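Local coordinates for 3-dehydroshikimate dehydratase (Pseudomonas putida, PDB 5HMQ), which catalyses the metal-dependent dehydration of 3-dehydroshikimate to protocatechuate, a shared intermediate in the breakdown of quinate and shikimate, at residues F225-L230 with R271-Q276; G236-E241 with L264-Q269. One frame throughout, in Å; residues are numbered along the deposited sequence.

Contact 1. Residues F225-L230 with R271-Q276; sequences FLAPIL and RLRLEQ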
ATOM      1  N   PHE C 225     -27.294   1.823 -12.598  1.00 43.55           N
ATOM      2  CA  PHE C 225     -26.850   1.070 -13.762  1.00 44.42           C
ATOM      3  C   PHE C 225     -27.357  -0.366 -13.730  1.00 47.38           C
ATOM      4  O   PHE C 225     -27.761  -0.906 -14.766  1.00 49.10           O
ATOM      5  CB  PHE C 225     -25.320   1.090 -13.844  1.00 46.27           C
ATOM      6  CG  PHE C 225     -24.765   0.420 -15.069  1.00 44.98           C
ATOM      7  CD1 PHE C 225     -24.686   1.100 -16.272  1.00 42.74           C
ATOM      8  CD2 PHE C 225     -24.304  -0.887 -15.013  1.00 46.02           C
ATOM      9  CE1 PHE C 225     -24.170   0.489 -17.398  1.00 43.08           C
ATOM     10  CE2 PHE C 225     -23.787  -1.504 -16.137  1.00 45.66           C
ATOM     11  CZ  PHE C 225     -23.720  -0.815 -17.331  1.00 44.40           C
ATOM     12  N   LEU C 226     -27.357  -0.988 -12.549  1.00 46.13           N
ATOM     13  CA  LEU C 226     -27.823  -2.361 -12.424  1.00 44.70           C
ATOM     14  C   LEU C 226     -29.342  -2.454 -12.486  1.00 48.18           C
ATOM     15  O   LEU C 226     -29.878  -3.473 -12.937  1.00 49.67           O
ATOM     16  CB  LEU C 226     -27.305  -2.974 -11.121  1.00 40.92           C
ATOM     17  CG  LEU C 226     -27.578  -4.464 -10.907  1.00 42.42           C
ATOM     18  CD1 LEU C 226     -27.039  -5.277 -12.074  1.00 41.74           C
ATOM     19  CD2 LEU C 226     -26.970  -4.939  -9.594  1.00 43.45           C
ATOM     20  N   ALA C 227     -30.046  -1.412 -12.037  1.00 49.47           N
ATOM     21  CA  ALA C 227     -31.507  -1.456 -12.017  1.00 48.34           C
ATOM     22  C   ALA C 227     -32.110  -1.697 -13.395  1.00 45.54           C
ATOM     23  O   ALA C 227     -32.953  -2.602 -13.520  1.00 46.65           O
ATOM     24  CB  ALA C 227     -32.054  -0.176 -11.375  1.00 45.22           C
ATOM     25  N   PRO C 228     -31.746  -0.965 -14.456  1.00 48.10           N
ATOM     26  CA  PRO C 228     -32.306  -1.301 -15.777  1.00 50.85           C
ATOM     27  C   PRO C 228     -31.912  -2.686 -16.259  1.00 51.42           C
ATOM     28  O   PRO C 228     -32.676  -3.315 -17.004  1.00 49.48           O
ATOM     29  CB  PRO C 228     -31.749  -0.201 -16.691  1.00 51.27           C
ATOM     30  CG  PRO C 228     -31.332   0.897 -15.776  1.00 49.81           C
ATOM     31  CD  PRO C 228     -30.872   0.220 -14.531  1.00 44.23           C
ATOM     32  N   ILE C 229     -30.735  -3.176 -15.863  1.00 47.99           N
ATOM     33  CA  ILE C 229     -30.306  -4.516 -16.261  1.00 44.87           C
ATOM     34  C   ILE C 229     -31.264  -5.567 -15.712  1.00 47.75           C
ATOM     35  O   ILE C 229     -31.730  -6.451 -16.441  1.00 45.45           O
ATOM     36  CB  ILE C 229     -28.863  -4.776 -15.796  1.00 44.15           C
ATOM     37  CG1 ILE C 229     -27.896  -3.828 -16.505  1.00 44.79           C
ATOM     38  CG2 ILE C 229     -28.475  -6.225 -16.044  1.00 42.29           C
ATOM     39  CD1 ILE C 229     -26.482  -3.890 -15.971  1.00 43.23           C
ATOM     40  N   LEU C 230     -31.578  -5.483 -14.416  1.00 47.53           N
ATOM     41  CA  LEU C 230     -32.455  -6.475 -13.803  1.00 47.30           C
ATOM     42  C   LEU C 230     -33.893  -6.360 -14.289  1.00 48.07           C
ATOM     43  O   LEU C 230     -34.630  -7.352 -14.244  1.00 45.53           O
ATOM     44  CB  LEU C 230     -32.406  -6.360 -12.278  1.00 46.83           C
ATOM     45  CG  LEU C 230     -31.040  -6.593 -11.627  1.00 45.06           C
ATOM     46  CD1 LEU C 230     -31.093  -6.314 -10.133  1.00 45.08           C
ATOM     47  CD2 LEU C 230     -30.556  -8.007 -11.891  1.00 44.78           C
ATOM     48  N   ARG C 271     -31.642  -3.129  -4.968  1.00 50.65           N
ATOM     49  CA  ARG C 271     -32.986  -3.554  -4.583  1.00 52.87           C
ATOM     50  C   ARG C 271     -33.815  -2.370  -4.109  1.00 56.01           C
ATOM     51  O   ARG C 271     -34.959  -2.186  -4.539  1.00 58.39           O
ATOM     52  CB  ARG C 271     -32.926  -4.622  -3.490  1.00 53.28           C
ATOM     53  CG  ARG C 271     -34.309  -4.995  -2.954  1.00 52.98           C
ATOM     54  CD  ARG C 271     -34.267  -6.112  -1.924  1.00 53.62           C
ATOM     55  NE  ARG C 271     -33.409  -5.783  -0.788  1.00 57.39           N
ATOM     56  CZ  ARG C 271     -33.746  -4.934   0.179  1.00 57.57           C
ATOM     57  NH1 ARG C 271     -34.921  -4.321   0.153  1.00 58.83           N
ATOM     58  NH2 ARG C 271     -32.904  -4.694   1.174  1.00 58.83           N
ATOM     59  N   LEU C 272     -33.235  -1.529  -3.251  1.00 56.83           N
ATOM     60  CA  LEU C 272     -33.958  -0.357  -2.766  1.00 55.89           C
ATOM     61  C   LEU C 272     -34.317   0.577  -3.911  1.00 54.92           C
ATOM     62  O   LEU C 272     -35.382   1.206  -3.900  1.00 56.85           O
ATOM     63  CB  LEU C 272     -33.126   0.377  -1.716  1.00 57.21           C
ATOM     64  CG  LEU C 272     -32.866  -0.374  -0.409  1.00 56.52           C
ATOM     65  CD1 LEU C 272     -31.758   0.294   0.390  1.00 53.92           C
ATOM     66  CD2 LEU C 272     -34.144  -0.473   0.412  1.00 52.90           C
ATOM     67  N   ARG C 273     -33.436   0.686  -4.907  1.00 54.54           N
ATOM     68  CA  ARG C 273     -33.728   1.538  -6.053  1.00 52.41           C
ATOM     69  C   ARG C 273     -34.941   1.026  -6.822  1.00 53.36           C
ATOM     70  O   ARG C 273     -35.799   1.818  -7.226  1.00 53.90           O
ATOM     71  CB  ARG C 273     -32.506   1.635  -6.964  1.00 48.95           C
ATOM     72  CG  ARG C 273     -32.719   2.493  -8.196  1.00 49.47           C
ATOM     73  CD  ARG C 273     -32.712   3.966  -7.824  1.00 51.13           C
ATOM     74  NE  ARG C 273     -31.485   4.352  -7.133  1.00 52.73           N
ATOM     75  CZ  ARG C 273     -30.413   4.854  -7.736  1.00 54.18           C
ATOM     76  NH1 ARG C 273     -30.415   5.037  -9.048  1.00 53.10           N
ATOM     77  NH2 ARG C 273     -29.339   5.175  -7.026  1.00 55.87           N
ATOM     78  N   LEU C 274     -35.042  -0.297  -7.026  1.00 55.54           N
ATOM     79  CA  LEU C 274     -36.213  -0.829  -7.717  1.00 57.91           C
ATOM     80  C   LEU C 274     -37.480  -0.641  -6.897  1.00 58.89           C
ATOM     81  O   LEU C 274     -38.551  -0.380  -7.457  1.00 58.86           O
ATOM     82  CB  LEU C 274     -36.060  -2.315  -8.067  1.00 57.40           C
ATOM     83  CG  LEU C 274     -35.070  -2.926  -9.075  1.00 57.48           C
ATOM     84  CD1 LEU C 274     -34.969  -2.086 -10.344  1.00 57.49           C
ATOM     85  CD2 LEU C 274     -33.706  -3.275  -8.509  1.00 55.87           C
ATOM     86  N   GLU C 275     -37.389  -0.789  -5.570  1.00 59.60           N
ATOM     87  CA  GLU C 275     -38.575  -0.599  -4.731  1.00 59.28           C
ATOM     88  C   GLU C 275     -39.103   0.826  -4.840  1.00 62.54           C
ATOM     89  O   GLU C 275     -40.318   1.053  -4.814  1.00 66.85           O
ATOM     90  CB  GLU C 275     -38.274  -0.948  -3.273  1.00 57.30           C
ATOM     91  CG  GLU C 275     -37.634  -2.310  -3.104  1.00 59.85           C
ATOM     92  CD  GLU C 275     -37.839  -2.864  -1.703  1.00 65.06           C
ATOM     93  OE1 GLU C 275     -38.583  -2.242  -0.927  1.00 63.02           O
ATOM     94  OE2 GLU C 275     -37.208  -3.871  -1.362  1.00 69.04           O
ATOM     95  N   GLN C 276     -38.200   1.801  -4.960  1.00 60.96           N
ATOM     96  CA  GLN C 276     -38.585   3.205  -5.029  1.00 61.02           C
ATOM     97  C   GLN C 276     -39.116   3.607  -6.397  1.00 63.19           C
ATOM     98  O   GLN C 276     -39.790   4.638  -6.510  1.00 65.42           O
ATOM     99  CB  GLN C 276     -37.384   4.077  -4.677  1.00 62.00           C
ATOM    100  CG  GLN C 276     -36.954   3.955  -3.232  1.00 63.12           C
ATOM    101  CD  GLN C 276     -35.491   4.283  -3.051  1.00 62.15           C
ATOM    102  OE1 GLN C 276     -34.844   4.798  -3.964  1.00 62.37           O
ATOM    103  NE2 GLN C 276     -34.957   3.978  -1.875  1.00 58.78           N
TER

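Contact 2. Residues G236-E241 with L264-Q269; sequences GPLSLE and LYLEEQ. With MG (magnesium ion), chain K.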
ATOM      1  N   GLY C 236     -28.048 -13.443 -15.026  1.00 47.69           N
ATOM      2  CA  GLY C 236     -26.751 -14.035 -15.249  1.00 47.22           C
ATOM      3  C   GLY C 236     -25.706 -13.524 -14.282  1.00 45.51           C
ATOM      4  O   GLY C 236     -26.020 -12.946 -13.237  1.00 46.99           O
ATOM      5  N   PRO C 237     -24.434 -13.729 -14.616  1.00 44.66           N
ATOM      6  CA  PRO C 237     -23.360 -13.369 -13.683  1.00 45.71           C
ATOM      7  C   PRO C 237     -23.301 -11.869 -13.427  1.00 45.85           C
ATOM      8  O   PRO C 237     -23.542 -11.051 -14.319  1.00 45.63           O
ATOM      9  CB  PRO C 237     -22.093 -13.867 -14.390  1.00 45.79           C
ATOM     10  CG  PRO C 237     -22.573 -14.879 -15.382  1.00 47.60           C
ATOM     11  CD  PRO C 237     -23.916 -14.389 -15.825  1.00 47.35           C
ATOM     12  N   LEU C 238     -22.981 -11.522 -12.178  1.00 44.38           N
ATOM     13  CA  LEU C 238     -22.711 -10.147 -11.758  1.00 44.26           C
ATOM     14  C   LEU C 238     -21.263 -10.071 -11.295  1.00 43.22           C
ATOM     15  O   LEU C 238     -20.901 -10.696 -10.294  1.00 42.31           O
ATOM     16  CB  LEU C 238     -23.653  -9.709 -10.638  1.00 44.88           C
ATOM     17  CG  LEU C 238     -23.430  -8.292 -10.114  1.00 43.95           C
ATOM     18  CD1 LEU C 238     -23.853  -7.243 -11.131  1.00 42.83           C
ATOM     19  CD2 LEU C 238     -24.126  -8.097  -8.777  1.00 45.91           C
ATOM     20  N   SER C 239     -20.442  -9.293 -12.001  1.00 41.12           N
ATOM     21  CA  SER C 239     -18.998  -9.391 -11.845  1.00 43.29           C
ATOM     22  C   SER C 239     -18.385  -8.027 -11.545  1.00 44.33           C
ATOM     23  O   SER C 239     -19.060  -6.990 -11.532  1.00 43.51           O
ATOM     24  CB  SER C 239     -18.347  -9.994 -13.091  1.00 41.33           C
ATOM     25  OG  SER C 239     -16.998 -10.348 -12.831  1.00 43.27           O
ATOM     26  N   LEU C 240     -17.076  -8.055 -11.304  1.00 40.65           N
ATOM     27  CA  LEU C 240     -16.275  -6.888 -10.954  1.00 40.49           C
ATOM     28  C   LEU C 240     -15.040  -6.870 -11.841  1.00 43.95           C
ATOM     29  O   LEU C 240     -14.375  -7.899 -11.994  1.00 45.78           O
ATOM     30  CB  LEU C 240     -15.853  -6.924  -9.485  1.00 40.79           C
ATOM     31  CG  LEU C 240     -16.967  -6.916  -8.443  1.00 40.06           C
ATOM     32  CD1 LEU C 240     -16.411  -7.331  -7.101  1.00 38.99           C
ATOM     33  CD2 LEU C 240     -17.598  -5.547  -8.362  1.00 42.85           C
ATOM     34  N   GLU C 241     -14.717  -5.708 -12.404  1.00 45.21           N
ATOM     35  CA  GLU C 241     -13.520  -5.569 -13.236  1.00 44.62           C
ATOM     36  C   GLU C 241     -12.805  -4.283 -12.831  1.00 46.37           C
ATOM     37  O   GLU C 241     -13.230  -3.182 -13.197  1.00 41.94           O
ATOM     38  CB  GLU C 241     -13.849  -5.575 -14.726  1.00 43.32           C
ATOM     39  CG  GLU C 241     -12.600  -5.636 -15.602  1.00 42.62           C
ATOM     40  CD  GLU C 241     -12.884  -5.387 -17.067  1.00 45.84           C
ATOM     41  OE1 GLU C 241     -13.804  -4.599 -17.374  1.00 44.99           O
ATOM     42  OE2 GLU C 241     -12.179  -5.975 -17.916  1.00 46.86           O
ATOM     43  N   LEU C 264     -22.402  -7.289  -2.408  1.00 45.51           N
ATOM     44  CA  LEU C 264     -23.514  -7.384  -1.468  1.00 46.26           C
ATOM     45  C   LEU C 264     -24.153  -6.019  -1.243  1.00 46.46           C
ATOM     46  O   LEU C 264     -25.382  -5.883  -1.250  1.00 46.11           O
ATOM     47  CB  LEU C 264     -23.031  -7.980  -0.145  1.00 44.68           C
ATOM     48  CG  LEU C 264     -22.464  -9.400  -0.220  1.00 46.31           C
ATOM     49  CD1 LEU C 264     -22.066  -9.892   1.162  1.00 44.31           C
ATOM     50  CD2 LEU C 264     -23.437 -10.363  -0.892  1.00 45.41           C
ATOM     51  N   TYR C 265     -23.322  -4.993  -1.042  1.00 45.47           N
ATOM     52  CA  TYR C 265     -23.834  -3.638  -0.851  1.00 45.86           C
ATOM     53  C   TYR C 265     -24.519  -3.128  -2.112  1.00 45.11           C
ATOM     54  O   TYR C 265     -25.564  -2.470  -2.036  1.00 46.19           O
ATOM     55  CB  TYR C 265     -22.687  -2.714  -0.438  1.00 45.67           C
ATOM     56  CG  TYR C 265     -23.082  -1.279  -0.167  1.00 45.58           C
ATOM     57  CD1 TYR C 265     -23.896  -0.950   0.910  1.00 47.60           C
ATOM     58  CD2 TYR C 265     -22.622  -0.250  -0.979  1.00 46.10           C
ATOM     59  CE1 TYR C 265     -24.249   0.366   1.162  1.00 49.05           C
ATOM     60  CE2 TYR C 265     -22.970   1.066  -0.735  1.00 46.89           C
ATOM     61  CZ  TYR C 265     -23.783   1.369   0.336  1.00 48.72           C
ATOM     62  OH  TYR C 265     -24.129   2.679   0.580  1.00 49.31           O
ATOM     63  N   LEU C 266     -23.949  -3.430  -3.282  1.00 45.74           N
ATOM     64  CA  LEU C 266     -24.572  -3.035  -4.541  1.00 42.94           C
ATOM     65  C   LEU C 266     -25.946  -3.667  -4.708  1.00 44.92           C
ATOM     66  O   LEU C 266     -26.889  -3.010  -5.167  1.00 46.36           O
ATOM     67  CB  LEU C 266     -23.671  -3.419  -5.713  1.00 42.40           C
ATOM     68  CG  LEU C 266     -24.307  -3.329  -7.101  1.00 44.13           C
ATOM     69  CD1 LEU C 266     -24.738  -1.907  -7.421  1.00 43.53           C
ATOM     70  CD2 LEU C 266     -23.361  -3.858  -8.165  1.00 44.81           C
ATOM     71  N   GLU C 267     -26.078  -4.946  -4.350  1.00 47.90           N
ATOM     72  CA  GLU C 267     -27.359  -5.627  -4.506  1.00 48.23           C
ATOM     73  C   GLU C 267     -28.440  -4.990  -3.640  1.00 49.67           C
ATOM     74  O   GLU C 267     -29.569  -4.785  -4.101  1.00 50.08           O
ATOM     75  CB  GLU C 267     -27.210  -7.110  -4.167  1.00 47.57           C
ATOM     76  CG  GLU C 267     -26.476  -7.916  -5.223  1.00 46.56           C
ATOM     77  CD  GLU C 267     -26.389  -9.386  -4.874  1.00 51.25           C
ATOM     78  OE1 GLU C 267     -27.101  -9.819  -3.943  1.00 52.02           O
ATOM     79  OE2 GLU C 267     -25.612 -10.107  -5.533  1.00 51.33           O
ATOM     80  N   GLU C 268     -28.113  -4.668  -2.385  1.00 50.71           N
ATOM     81  CA  GLU C 268     -29.095  -4.051  -1.502  1.00 48.27           C
ATOM     82  C   GLU C 268     -29.502  -2.676  -2.018  1.00 50.48           C
ATOM     83  O   GLU C 268     -30.694  -2.350  -2.090  1.00 51.27           O
ATOM     84  CB  GLU C 268     -28.533  -3.952  -0.084  1.00 47.88           C
ATOM     85  CG  GLU C 268     -29.345  -3.023   0.801  1.00 52.10           C
ATOM     86  CD  GLU C 268     -28.661  -2.767   2.136  1.00 51.14           C
ATOM     87  OE1 GLU C 268     -27.562  -2.187   2.133  1.00 51.22           O
ATOM     88  OE2 GLU C 268     -29.209  -3.165   3.172  1.00 51.49           O
ATOM     89  N   GLN C 269     -28.517  -1.855  -2.388  1.00 49.76           N
ATOM     90  CA  GLN C 269     -28.821  -0.531  -2.916  1.00 48.34           C
ATOM     91  C   GLN C 269     -29.570  -0.622  -4.230  1.00 49.33           C
ATOM     92  O   GLN C 269     -30.425   0.225  -4.518  1.00 50.31           O
ATOM     93  CB  GLN C 269     -27.539   0.285  -3.102  1.00 47.00           C
ATOM     94  CG  GLN C 269     -26.799   0.566  -1.818  1.00 47.17           C
ATOM     95  CD  GLN C 269     -27.673   1.278  -0.808  1.00 48.12           C
ATOM     96  OE1 GLN C 269     -27.956   0.752   0.268  1.00 49.96           O
ATOM     97  NE2 GLN C 269     -28.110   2.481  -1.153  1.00 49.18           N
TER
HETATM   98 MG    MG K 701     -14.934  -4.280 -19.093  1.00 43.93          MG
HETATM   99  O   HOH W   1     -13.921  -5.821 -19.937  1.00 41.67           O
HETATM  100  O   HOH W   2     -13.535  -3.096 -19.839  1.00 45.79           O

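Contact 1. Residues F225-L230 with R271-Q276
Where A227 meets R273 and L274, the flat groups are turned to other partners: the guanidinium of R273 makes a salt bridge between its NH2 and OD1 of D221, and that of R271 receives E275 at its edge. In the latter pair NH1 of R271 lies 2.8 Å from OE2 of E275. The oxygen sits in the guanidinium plane, but NH1 approaches it from above the carboxylate, 44° out of that plane. This is an i to i+4 bridge along one helix, suited to the more accessible flank, while aliphatic groups fill the buried flank.

There CD1 of L274 rests 3.6 Å from CB of A227, the shortest contact between the two segments. The same methyl also comes 3.8 Å from A227 O, against the backbone of the other helix. CG stands anti to its own carbonyl carbon (chi1 -67°), which carries the fork of L274 towards the neighbouring helix; CD2 reaches 4.3 Å from CD1 of L230. A227 and L230, three residues apart, thus present a small and a large apolar side chain to one leucine.

Both helices belong to the outer layer of the N-terminal TIM barrel, helix 222-231 lying between strands 189-194 and 238-240 in the chain and helix 252-276 following the last strand of the barrel, 238-240. The axes of the two short segments pass 9.3 Å apart at a crossing angle of -68°. Alanine suits the crossing because its single methyl lets its CA come within 6.4 Å of that of L274. R273 adds its aliphatic stem, with CG 4.2 Å from CB of A227. P228, which has no N-H to give to the preceding turn, lies at a kink in helix 222-231.

Contact 2. Residues G236-E241 with L264-Q269
Strand 238-240 faces helix 252-276 with the CA atoms of L238 and E267 9.7 Å apart. L238 bridges that gap: CG stands anti to the backbone N (chi1 179°), and CD2 comes 4.4 Å from CD2 of L266. The same methyl lies 4.1 Å from OE2 of E267, whose extended chain slides past the leucine in the opposite direction. OE2 forms a salt bridge with NE of R5 and OE1 accepts the backbone N-H of F287, so the oxygen brushing the leucine methyl has its polar partner elsewhere.

In this TIM barrel, backbone hydrogen bonds of L238 with Q4 and S6 and of L240 with A8 join the last strand to the first, closing the cylinder; S239 pairs with V192 and M194 of strand 189-194. Leucine suits the outward position because its branched apolar end packs between strand and helix, also touching L226 and L263; S239 instead bonds through OG to E32.

Just beyond the strand, OE1 of E241 binds the catalytic magnesium at 2.1 Å, alongside E136, D167, Q193 and two waters. OE2 instead accepts hydrogen bonds from a metal-bound water at 2.7 Å and from Q63 NE2, which should limit rotation of the carboxylate.

In the fold
Both contacts lie in the closing part of the N-terminal TIM barrel, with centres about 11 Å apart. Along the chain, 225-230 comes first, then 236-241, 264-269 and 271-276, so contact 2 falls within the span bracketed by contact 1. They share helix 252-276: its middle backs strand 238-240, and its last turns meet helix 222-231. L226 links them, with CD1 3.9 Å from CD1 of L238 and CD2 4.0 Å from CG of L266, so the apolar packing of the two contacts is joined through this residue. Contact 1 belongs to the outer wall, away from the annotated sites, whereas the strand of contact 2 leads directly to the catalytic metal.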